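Local coordinates for ADP-dependent L-serine kinase SerK (PDB 5X0J), which uses ADP to phosphorylate free L-serine, yielding O-phospho-L-serine and AMP in the first step of cysteine biosynthesis from serine, at residues D166-V170 against E171-E175; E131-E135 against R136-A140; E38-I41 against E42-G46; Y179-K182 against E183-R186. The protein carries 1 engineered substitution. All coordinates share one frame; numbering follows the deposited sequence. Where two conformers were deposited one is given.

In the fold
From the N terminus, contact 3 comes first, wholly inside helix 34-47 of the ParB-like N-terminal part, where the helix borders the AMP pocket. The other three lie in the C-terminal SerK family region. Contact 2 ends helix 130-135 and turns the chain into strand 141-144; contact 1 does the same between helix 155-170 and strand 175-179; contact 4, which adjoins it in sequence, leads from that strand into helix 182-190. All four follow in series, none nested or crossed. Contacts 2 and 4 meet in space through Lys182, whose NZ forms salt bridges with Glu131 and Glu135. Contacts 1 and 3 do not touch, their nearest atoms being about 5 Å apart.

Contact 1: D166-V170 against E171-E175; sequences DEMSV and EGKIE
Met168 and Ile174 meet across a Schellman motif that ends helix 155-170, with Gly172 at positive phi (83°) as the first non-helical residue. A side chain here would collide with the carbonyl oxygen of Glu171, which explains the glycine. Three carbonyls of the last turn, those of Glu167, Met168 and Ser169, find donors in the residues that follow. Glu171 N gives a regular helical bond to Glu167 O (2.9 Å). Lys173 N reaches back to Met168 O (3.0 Å) almost in line with the carbonyl bond, and Ile174 N adds a weak bond to the same oxygen. Gly172 N meets Ser169 O at 3.1 Å from well above the carbonyl plane, and a water donates both to this oxygen and to Ile174 O, bridging helix end and departing chain. Beneath the turn, CB of Met168 packs on CG1 of Ile174 (3.8 Å), whose chi1 of 62° sets CG1 between its own N and carbonyl carbon and brings it to the helix backbone at Ser169 N. The Met168 chain bends at chi3; the Met168 and Lys173 side chains cross at about a right angle, CE coming up to CB and CD of the lysine. Met168 also packs against Val113 and Arg116 of helix 110-119, while Ile174 touches Phe106 of strand 98-107. The carboxylates are shared with basic neighbours: Glu167 with Lys163 and Arg116, Glu171 with Arg116 and Lys173. Lys173 NZ approaches Glu171 OE1 at 3.1 Å on its anti side, 34° out of the carboxylate plane.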
loop_
_atom_site.group_PDB
_atom_site.type_symbol
_atom_site.label_atom_id
_atom_site.label_comp_id
_atom_site.label_asym_id
_atom_site.label_seq_id
_atom_site.Cartn_x
_atom_site.Cartn_y
_atom_site.Cartn_z
ATOM N N ASP A 166 -9.369 7.629 -1.890
ATOM C CA ASP A 166 -10.224 6.479 -1.559
ATOM C C ASP A 166 -11.690 6.790 -1.840
ATOM O O ASP A 166 -12.382 6.032 -2.515
ATOM C CB ASP A 166 -10.031 6.113 -0.090
ATOM C CG ASP A 166 -10.622 4.775 0.282
ATOM O OD1 ASP A 166 -10.435 3.789 -0.466
ATOM O OD2 ASP A 166 -11.229 4.703 1.371
ATOM N N GLU A 167 -12.150 7.931 -1.342
ATOM C CA GLU A 167 -13.534 8.332 -1.551
ATOM C C GLU A 167 -13.874 8.540 -3.023
ATOM O O GLU A 167 -14.921 8.091 -3.488
ATOM C CB GLU A 167 -13.834 9.606 -0.777
ATOM C CG GLU A 167 -13.812 9.406 0.727
ATOM C CD GLU A 167 -13.840 10.713 1.500
ATOM O OE1 GLU A 167 -13.927 11.797 0.885
ATOM O OE2 GLU A 167 -13.769 10.649 2.743
ATOM N N MET A 168 -12.997 9.226 -3.747
ATOM C CA MET A 168 -13.236 9.478 -5.168
ATOM C C MET A 168 -13.226 8.190 -5.977
ATOM O O MET A 168 -13.978 8.066 -6.941
ATOM C CB MET A 168 -12.237 10.489 -5.722
ATOM C CG MET A 168 -12.411 11.874 -5.113
ATOM S SD MET A 168 -11.351 13.141 -5.823
ATOM C CE MET A 168 -12.266 13.518 -7.326
ATOM N N SER A 169 -12.384 7.243 -5.574
ATOM C CA SER A 169 -12.341 5.908 -6.180
ATOM C C SER A 169 -13.658 5.157 -5.963
ATOM O O SER A 169 -14.246 4.599 -6.895
ATOM C CB SER A 169 -11.158 5.139 -5.587
ATOM O OG SER A 169 -11.215 3.755 -5.859
ATOM N N VAL A 170 -14.131 5.158 -4.721
ATOM C CA VAL A 170 -15.408 4.500 -4.386
ATOM C C VAL A 170 -16.582 5.146 -5.120
ATOM O O VAL A 170 -17.498 4.445 -5.568
ATOM C CB VAL A 170 -15.629 4.477 -2.860
ATOM C CG1 VAL A 170 -17.038 4.014 -2.497
ATOM C CG2 VAL A 170 -14.595 3.569 -2.200
ATOM N N GLU A 171 -16.539 6.468 -5.250
ATOM C CA GLU A 171 -17.566 7.217 -5.985
ATOM C C GLU A 171 -17.506 7.014 -7.513
ATOM O O GLU A 171 -18.441 7.400 -8.215
ATOM C CB GLU A 171 -17.460 8.715 -5.659
ATOM C CG GLU A 171 -17.806 9.088 -4.210
ATOM C CD GLU A 171 -17.168 10.390 -3.760
ATOM O OE1 GLU A 171 -16.869 11.239 -4.624
ATOM O OE2 GLU A 171 -16.961 10.580 -2.529
ATOM N N GLY A 172 -16.428 6.426 -8.028
ATOM C CA GLY A 172 -16.262 6.208 -9.468
ATOM C C GLY A 172 -15.723 7.402 -10.234
ATOM O O GLY A 172 -15.629 7.353 -11.464
ATOM N N LYS A 173 -15.338 8.464 -9.530
ATOM C CA LYS A 173 -14.852 9.683 -10.168
ATOM C C LYS A 173 -13.448 9.502 -10.734
ATOM O O LYS A 173 -13.092 10.155 -11.715
ATOM C CB LYS A 173 -14.884 10.856 -9.188
ATOM C CG LYS A 173 -16.291 11.251 -8.770
ATOM C CD LYS A 173 -16.269 12.448 -7.835
ATOM C CE LYS A 173 -17.651 13.062 -7.668
ATOM N NZ LYS A 173 -18.604 12.127 -7.013
ATOM N N ILE A 174 -12.644 8.642 -10.105
ATOM C CA ILE A 174 -11.300 8.344 -10.586
ATOM C C ILE A 174 -11.053 6.852 -10.602
ATOM O O ILE A 174 -11.727 6.099 -9.893
ATOM C CB ILE A 174 -10.194 9.007 -9.713
ATOM C CG1 ILE A 174 -10.202 8.494 -8.255
ATOM C CG2 ILE A 174 -10.309 10.525 -9.760
ATOM C CD1 ILE A 174 -9.023 8.992 -7.441
ATOM N N GLU A 175 -10.090 6.445 -11.425
ATOM C CA GLU A 175 -9.485 5.124 -11.321
ATOM C C GLU A 175 -8.222 5.305 -10.485
ATOM O O GLU A 175 -7.335 6.059 -10.871
ATOM C CB GLU A 175 -9.168 4.579 -12.718
ATOM C CG GLU A 175 -8.920 3.077 -12.788
ATOM C CD GLU A 175 -9.558 2.448 -14.014
ATOM O OE1 GLU A 175 -10.631 1.814 -13.875
ATOM O OE2 GLU A 175 -9.007 2.626 -15.122
HETATM O O HOH W 1 -13.118 3.522 -9.127
#

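Contact 2: E131-E135 against R136-A140; sequences EEKAE and RGEIA
Apolar packing joins Ala134 to Ile139: CB of the alanine lies 3.9 Å from CG1 of the isoleucine, whose CD1 reaches on to CB of Lys133. Ile139 is turned inward by its chi1 of 59°, which places CG1 against the backbone of Ala134. Trimming this side chain to an alanine would probably open a gap beside the Ala134 methyl and the Lys133 CB, where CG1 and CD1 now pack. The backbone bonds mark the end of helix 130-135 as a Schellman motif, with Gly137 at positive phi, and the turn leads the chain into strand 141-144. Glu138 N bonds to Lys133 O (3.0 Å), and Gly137 N to Ala134 O (2.9 Å) from above the carbonyl plane; Arg136 N closes a last helical bond to Glu132 O. A water donates to both Ala134 O and Ile139 O. Among the charged groups, Arg136 grips Glu138 side-on. Its NE makes a nearly straight bond to OE2 (2.8 Å, 174°), in the guanidinium plane but above that of the carboxylate, and its NH2 reaches OE1 at 2.9 Å on the syn side. One guanidinium face lies over Glu132 O and Lys133 CA, and a second water links NH1 to Glu132 OE1. The Lys133 chain passes Glu138 at about a right angle, with CG 3.6 Å from Glu138 OE1, and its NZ continues to a salt bridge with Asp127.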
loop_
_atom_site.group_PDB
_atom_site.type_symbol
_atom_site.label_atom_id
_atom_site.label_comp_id
_atom_site.label_asym_id
_atom_site.label_seq_id
_atom_site.Cartn_x
_atom_site.Cartn_y
_atom_site.Cartn_z
ATOM N N GLU A 131 8.417 17.585 -6.923
ATOM C CA GLU A 131 8.857 16.192 -6.971
ATOM C C GLU A 131 10.098 15.955 -6.128
ATOM O O GLU A 131 10.123 15.009 -5.329
ATOM C CB GLU A 131 9.117 15.749 -8.407
ATOM C CG GLU A 131 9.510 14.284 -8.518
ATOM C CD GLU A 131 9.351 13.712 -9.901
ATOM O OE1 GLU A 131 8.820 14.387 -10.798
ATOM O OE2 GLU A 131 9.773 12.557 -10.105
ATOM N N GLU A 132 11.114 16.806 -6.293
ATOM C CA GLU A 132 12.341 16.638 -5.513
ATOM C C GLU A 132 12.141 16.972 -4.037
ATOM O O GLU A 132 12.701 16.292 -3.176
ATOM C CB GLU A 132 13.535 17.374 -6.141
ATOM C CG GLU A 132 14.102 16.658 -7.371
ATOM C CD GLU A 132 14.390 15.168 -7.149
ATOM O OE1 GLU A 132 15.002 14.804 -6.121
ATOM O OE2 GLU A 132 14.003 14.340 -7.997
ATOM N N LYS A 133 11.292 17.954 -3.731
ATOM C CA LYS A 133 10.916 18.199 -2.339
ATOM C C LYS A 133 10.286 16.953 -1.705
ATOM O O LYS A 133 10.609 16.591 -0.562
ATOM C CB LYS A 133 9.963 19.394 -2.223
ATOM C CG LYS A 133 10.608 20.744 -2.521
ATOM C CD LYS A 133 9.571 21.836 -2.541
ATOM C CE LYS A 133 10.193 23.147 -2.981
ATOM N NZ LYS A 133 9.195 24.233 -2.828
ATOM N N ALA A 134 9.405 16.288 -2.452
ATOM C CA ALA A 134 8.746 15.077 -1.950
ATOM C C ALA A 134 9.748 13.948 -1.772
ATOM O O ALA A 134 9.701 13.253 -0.748
ATOM C CB ALA A 134 7.636 14.649 -2.888
ATOM N N GLU A 135 10.660 13.775 -2.724
ATOM C CA GLU A 135 11.693 12.740 -2.597
ATOM C C GLU A 135 12.588 12.963 -1.378
ATOM O O GLU A 135 13.065 11.992 -0.778
ATOM C CB GLU A 135 12.537 12.618 -3.874
ATOM C CG GLU A 135 11.775 12.102 -5.093
ATOM C CD GLU A 135 11.460 10.616 -5.079
ATOM O OE1 GLU A 135 11.567 9.963 -4.026
ATOM O OE2 GLU A 135 11.057 10.106 -6.135
ATOM N N ARG A 136 12.793 14.225 -1.000
ATOM C CA ARG A 136 13.553 14.572 0.215
ATOM C C ARG A 136 12.737 14.523 1.514
ATOM O O ARG A 136 13.291 14.740 2.598
ATOM C CB ARG A 136 14.207 15.951 0.068
ATOM C CG ARG A 136 15.279 16.007 -1.009
ATOM C CD ARG A 136 16.122 17.275 -0.914
ATOM N NE ARG A 136 15.302 18.489 -1.019
ATOM C CZ ARG A 136 14.966 19.115 -2.152
ATOM N NH1 ARG A 136 15.403 18.715 -3.349
ATOM N NH2 ARG A 136 14.192 20.196 -2.076
ATOM N N GLY A 137 11.437 14.243 1.415
ATOM C CA GLY A 137 10.570 14.141 2.585
ATOM C C GLY A 137 10.139 15.472 3.170
ATOM O O GLY A 137 9.682 15.535 4.302
ATOM N N GLU A 138 10.244 16.538 2.385
ATOM C CA GLU A 138 9.974 17.896 2.866
ATOM C C GLU A 138 8.503 18.270 2.809
ATOM O O GLU A 138 8.082 19.218 3.473
ATOM C CB GLU A 138 10.787 18.899 2.049
ATOM C CG GLU A 138 12.280 18.786 2.315
ATOM C CD GLU A 138 13.144 19.483 1.287
ATOM O OE1 GLU A 138 12.613 20.098 0.342
ATOM O OE2 GLU A 138 14.382 19.405 1.420
ATOM N N ILE A 139 7.739 17.565 1.981
ATOM C CA ILE A 139 6.304 17.761 1.821
ATOM C C ILE A 139 5.614 16.397 1.871
ATOM O O ILE A 139 6.284 15.364 1.777
ATOM C CB ILE A 139 5.986 18.492 0.493
ATOM C CG1 ILE A 139 6.490 17.718 -0.731
ATOM C CG2 ILE A 139 6.605 19.887 0.499
ATOM C CD1 ILE A 139 6.095 18.358 -2.046
ATOM N N ALA A 140 4.289 16.406 2.009
ATOM C CA ALA A 140 3.521 15.160 2.150
ATOM C C ALA A 140 3.522 14.378 0.833
ATOM O O ALA A 140 3.794 13.177 0.809
ATOM C CB ALA A 140 2.099 15.474 2.579
HETATM O O HOH W 2 16.805 16.438 -4.360
HETATM O O HOH W 3 7.427 12.784 1.037
#

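Contact 3: E38-I41 against E42-G46; sequences EAFI and ESVTG. With AMP (adenosine monophosphate), chain B.
Phe40 and Val44, one helical turn apart, set an aromatic face against a methyl group. CG1 of Val44 sits over that face, 4.1 Å from the ring centroid and 27° off the normal, a CH-pi contact; its nearest ring atom is CZ. The phenyl swings out with CG anti to the backbone N (chi1 167°), which carries CD1 to within 3.7 Å of C4 of AMP, and the adenine lies at the edge of the ring. Ser43 faces the same base. Its OG, also turned anti to its N (chi1 174°), donates to AMP N7 at 3.0 Å, on the imidazole side of the purine. Thus three residues of one helix, Phe40, Ser43 and Val44, present a ring edge, a hydroxyl and, near N6, an aliphatic flank to the adenine, as suits a pocket that binds ADP. Away from the nucleotide, Thr45 folds its hydroxyl back on the helix: OG1 donates to Ile41 O at 2.7 Å and Thr45 N to the same oxygen at 3.1 Å, from opposite faces of the carbonyl plane. On the Glu42 side a water donates to both Glu38 O and Glu42 OE2. Helix 34-47 packs against helix 71-80, with Phe40 on Arg73, Ile41 on Lys79 and Val44 on Leu80, while Phe40 and Val44 also touch Phe50 of strand 49-50.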
loop_
_atom_site.group_PDB
_atom_site.type_symbol
_atom_site.label_atom_id
_atom_site.label_comp_id
_atom_site.label_asym_id
_atom_site.label_seq_id
_atom_site.Cartn_x
_atom_site.Cartn_y
_atom_site.Cartn_z
ATOM N N GLU A 38 -12.235 -4.733 -0.976
ATOM C CA GLU A 38 -13.380 -5.327 -1.667
ATOM C C GLU A 38 -12.935 -6.395 -2.652
ATOM O O GLU A 38 -13.493 -7.496 -2.673
ATOM C CB GLU A 38 -14.170 -4.262 -2.411
ATOM C CG GLU A 38 -14.933 -3.323 -1.493
ATOM C CD GLU A 38 -15.547 -2.139 -2.223
ATOM O OE1 GLU A 38 -15.129 -1.822 -3.365
ATOM O OE2 GLU A 38 -16.446 -1.504 -1.627
ATOM N N ALA A 39 -11.920 -6.085 -3.455
ATOM C CA ALA A 39 -11.437 -7.034 -4.467
ATOM C C ALA A 39 -10.908 -8.306 -3.831
ATOM O O ALA A 39 -11.180 -9.404 -4.319
ATOM C CB ALA A 39 -10.376 -6.397 -5.344
ATOM N N PHE A 40 -10.174 -8.180 -2.731
ATOM C CA PHE A 40 -9.726 -9.363 -2.023
ATOM C C PHE A 40 -10.912 -10.202 -1.524
ATOM O O PHE A 40 -10.933 -11.414 -1.701
ATOM C CB PHE A 40 -8.792 -9.058 -0.854
ATOM C CG PHE A 40 -8.603 -10.244 0.020
ATOM C CD1 PHE A 40 -7.885 -11.342 -0.445
ATOM C CD2 PHE A 40 -9.252 -10.336 1.241
ATOM C CE1 PHE A 40 -7.779 -12.489 0.327
ATOM C CE2 PHE A 40 -9.135 -11.477 2.019
ATOM C CZ PHE A 40 -8.397 -12.553 1.563
ATOM N N ILE A 41 -11.881 -9.558 -0.881
ATOM C CA ILE A 41 -13.015 -10.286 -0.308
ATOM C C ILE A 41 -13.798 -11.031 -1.388
ATOM O O ILE A 41 -14.108 -12.208 -1.226
ATOM C CB ILE A 41 -13.926 -9.355 0.507
ATOM C CG1 ILE A 41 -13.195 -8.937 1.789
ATOM C CG2 ILE A 41 -15.227 -10.062 0.891
ATOM C CD1 ILE A 41 -13.874 -7.854 2.594
ATOM N N GLU A 42 -14.082 -10.364 -2.500
ATOM C CA GLU A 42 -14.800 -11.014 -3.603
ATOM C C GLU A 42 -13.987 -12.133 -4.250
ATOM O O GLU A 42 -14.539 -13.187 -4.582
ATOM C CB GLU A 42 -15.213 -9.999 -4.675
ATOM C CG GLU A 42 -16.256 -8.995 -4.213
ATOM C CD GLU A 42 -17.418 -9.662 -3.507
ATOM O OE1 GLU A 42 -18.216 -10.328 -4.197
ATOM O OE2 GLU A 42 -17.510 -9.584 -2.255
ATOM N N SER A 43 -12.682 -11.922 -4.424
ATOM C CA SER A 43 -11.811 -12.960 -4.972
ATOM C C SER A 43 -11.767 -14.206 -4.101
ATOM O O SER A 43 -11.956 -15.308 -4.589
ATOM C CB SER A 43 -10.388 -12.444 -5.161
ATOM O OG SER A 43 -9.528 -13.500 -5.568
ATOM N N VAL A 44 -11.524 -14.042 -2.802
ATOM C CA VAL A 44 -11.337 -15.205 -1.934
ATOM C C VAL A 44 -12.659 -15.962 -1.735
ATOM O O VAL A 44 -12.672 -17.190 -1.760
ATOM C CB VAL A 44 -10.618 -14.833 -0.605
ATOM C CG1 VAL A 44 -11.547 -14.151 0.388
ATOM C CG2 VAL A 44 -9.966 -16.053 0.013
ATOM N N THR A 45 -13.758 -15.227 -1.582
ATOM C CA THR A 45 -15.058 -15.873 -1.393
ATOM C C THR A 45 -15.573 -16.491 -2.685
ATOM O O THR A 45 -16.144 -17.567 -2.647
ATOM C CB THR A 45 -16.106 -14.909 -0.815
ATOM O OG1 THR A 45 -16.242 -13.765 -1.665
ATOM C CG2 THR A 45 -15.716 -14.478 0.579
ATOM N N GLY A 46 -15.369 -15.823 -3.813
ATOM C CA GLY A 46 -15.821 -16.327 -5.112
ATOM C C GLY A 46 -15.034 -17.534 -5.593
ATOM O O GLY A 46 -15.592 -18.524 -6.078
HETATM P P AMP B . -2.847 -6.941 0.843
HETATM O O1P AMP B . -3.537 -8.145 1.463
HETATM O O2P AMP B . -2.986 -5.688 1.684
HETATM O O3P AMP B . -1.437 -7.263 0.424
HETATM O "O5'" AMP B . -3.660 -6.592 -0.500
HETATM C "C5'" AMP B . -4.516 -7.528 -1.149
HETATM C "C4'" AMP B . -3.710 -8.713 -1.652
HETATM O "O4'" AMP B . -4.575 -9.815 -1.838
HETATM C "C3'" AMP B . -3.033 -8.560 -3.032
HETATM O "O3'" AMP B . -1.660 -8.922 -2.911
HETATM C "C2'" AMP B . -3.720 -9.538 -3.985
HETATM O "O2'" AMP B . -2.849 -10.089 -4.970
HETATM C "C1'" AMP B . -4.164 -10.544 -2.960
HETATM N N9 AMP B . -5.241 -11.477 -3.345
HETATM C C8 AMP B . -6.237 -11.299 -4.234
HETATM N N7 AMP B . -7.047 -12.385 -4.280
HETATM C C5 AMP B . -6.559 -13.263 -3.395
HETATM C C6 AMP B . -6.923 -14.616 -2.943
HETATM N N6 AMP B . -8.003 -15.234 -3.469
HETATM N N1 AMP B . -6.139 -15.186 -1.998
HETATM C C2 AMP B . -5.057 -14.576 -1.462
HETATM N N3 AMP B . -4.666 -13.347 -1.838
HETATM C C4 AMP B . -5.368 -12.668 -2.777
HETATM O O HOH W 4 -16.203 -7.281 -1.361
#

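Contact 4: Y179-K182 against E183-R186; sequences YGLK and EDAR
Tyr179 lays its ring under Ala185 in the first turn of the helix that follows. From CB the chain runs to CG, anti to the carbonyl carbon (chi1 -76°), and CG touches the Ala185 methyl at 3.8 Å. CD1 skirts that methyl too, whereas CD2 comes to 3.5 Å from Ala185 N and also meets CB of Asp184. Further out, CE2 and CZ run beneath Ala185 CA, which stands over the ring face in a CH-pi contact, 3.9 Å from the centroid. The hydroxyl at the tip is hydrogen-bonded to OD2 of Asp188, about one turn beyond Ala185. A leucine here would probably leave Asp188 without its hydroxyl partner and Ala185 without the flat aromatic surface beneath it. Leu181 holds the N-cap position: its carbonyl O accepts weak bonds from Asp184 N and Ala185 N, and a stronger one follows from Arg186 N to Lys182 O (2.9 Å). A water accepts from Leu181 N and donates to Asp184 OD2 (2.9 Å), linking the incoming chain to this carboxylate near the helix start. Leu181 CB rests 3.8 Å from CD of Glu183. The turn joins strand 175-179 to helix 182-190; Tyr179 packs on Ala105 of strand 98-107, Ala185 on Val197 of strand 196-199, and Arg186 forms a salt bridge with Glu131 of helix 130-135.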
loop_
_atom_site.group_PDB
_atom_site.type_symbol
_atom_site.label_atom_id
_atom_site.label_comp_id
_atom_site.label_asym_id
_atom_site.label_seq_id
_atom_site.Cartn_x
_atom_site.Cartn_y
_atom_site.Cartn_z
ATOM N N TYR A 179 1.472 2.581 -7.915
ATOM C CA TYR A 179 2.672 2.174 -8.656
ATOM C C TYR A 179 3.857 1.965 -7.748
ATOM O O TYR A 179 4.132 2.804 -6.912
ATOM C CB TYR A 179 3.055 3.246 -9.689
ATOM C CG TYR A 179 2.177 3.237 -10.911
ATOM C CD1 TYR A 179 0.914 3.818 -10.886
ATOM C CD2 TYR A 179 2.596 2.623 -12.090
ATOM C CE1 TYR A 179 0.093 3.788 -12.006
ATOM C CE2 TYR A 179 1.791 2.602 -13.217
ATOM C CZ TYR A 179 0.542 3.188 -13.173
ATOM O OH TYR A 179 -0.270 3.144 -14.287
ATOM N N GLY A 180 4.579 0.862 -7.934
ATOM C CA GLY A 180 5.833 0.650 -7.235
ATOM C C GLY A 180 6.967 1.566 -7.666
ATOM O O GLY A 180 7.813 1.931 -6.860
ATOM N N LEU A 181 6.985 1.938 -8.952
ATOM C CA LEU A 181 8.054 2.771 -9.525
ATOM C C LEU A 181 7.442 3.977 -10.218
ATOM O O LEU A 181 6.567 3.830 -11.072
ATOM C CB LEU A 181 8.860 1.968 -10.542
ATOM C CG LEU A 181 9.634 0.758 -10.023
ATOM C CD1 LEU A 181 10.273 0.033 -11.206
ATOM C CD2 LEU A 181 10.679 1.166 -9.002
ATOM N N LYS A 182 7.920 5.173 -9.879
ATOM C CA LYS A 182 7.384 6.386 -10.486
ATOM C C LYS A 182 7.645 6.449 -11.990
ATOM O O LYS A 182 6.860 7.029 -12.732
ATOM C CB LYS A 182 7.900 7.651 -9.791
ATOM C CG LYS A 182 9.363 7.990 -10.006
ATOM C CD LYS A 182 9.719 9.239 -9.226
ATOM C CE LYS A 182 11.152 9.650 -9.485
ATOM N NZ LYS A 182 11.501 10.898 -8.755
ATOM N N GLU A 183 8.744 5.858 -12.432
ATOM C CA GLU A 183 9.024 5.815 -13.874
ATOM C C GLU A 183 7.976 4.991 -14.639
ATOM O O GLU A 183 7.665 5.317 -15.783
ATOM C CB GLU A 183 10.444 5.339 -14.174
ATOM C CG GLU A 183 10.813 3.991 -13.607
ATOM C CD GLU A 183 11.492 4.060 -12.250
ATOM O OE1 GLU A 183 11.134 4.890 -11.380
ATOM O OE2 GLU A 183 12.390 3.249 -12.032
ATOM N N ASP A 184 7.413 3.953 -14.012
ATOM C CA ASP A 184 6.311 3.214 -14.636
ATOM C C ASP A 184 5.052 4.070 -14.729
ATOM O O ASP A 184 4.323 4.006 -15.720
ATOM C CB ASP A 184 5.987 1.927 -13.876
ATOM C CG ASP A 184 7.089 0.885 -13.958
ATOM O OD1 ASP A 184 8.084 1.056 -14.682
ATOM O OD2 ASP A 184 6.938 -0.145 -13.283
ATOM N N ALA A 185 4.794 4.858 -13.688
ATOM C CA ALA A 185 3.679 5.805 -13.699
ATOM C C ALA A 185 3.857 6.806 -14.843
ATOM O O ALA A 185 2.910 7.063 -15.582
ATOM C CB ALA A 185 3.558 6.522 -12.364
ATOM N N ARG A 186 5.066 7.353 -14.984
ATOM C CA ARG A 186 5.368 8.287 -16.084
ATOM C C ARG A 186 5.173 7.631 -17.460
ATOM O O ARG A 186 4.610 8.246 -18.362
ATOM C CB ARG A 186 6.791 8.832 -15.967
ATOM C CG ARG A 186 7.037 9.786 -14.804
ATOM C CD ARG A 186 6.393 11.142 -15.019
ATOM N NE ARG A 186 6.876 12.141 -14.062
ATOM C CZ ARG A 186 6.430 13.398 -13.987
ATOM N NH1 ARG A 186 5.468 13.838 -14.804
ATOM N NH2 ARG A 186 6.946 14.224 -13.080
HETATM O O HOH W 5 5.355 0.468 -10.982
HETATM O O HOH W 6 10.330 5.076 -8.205
#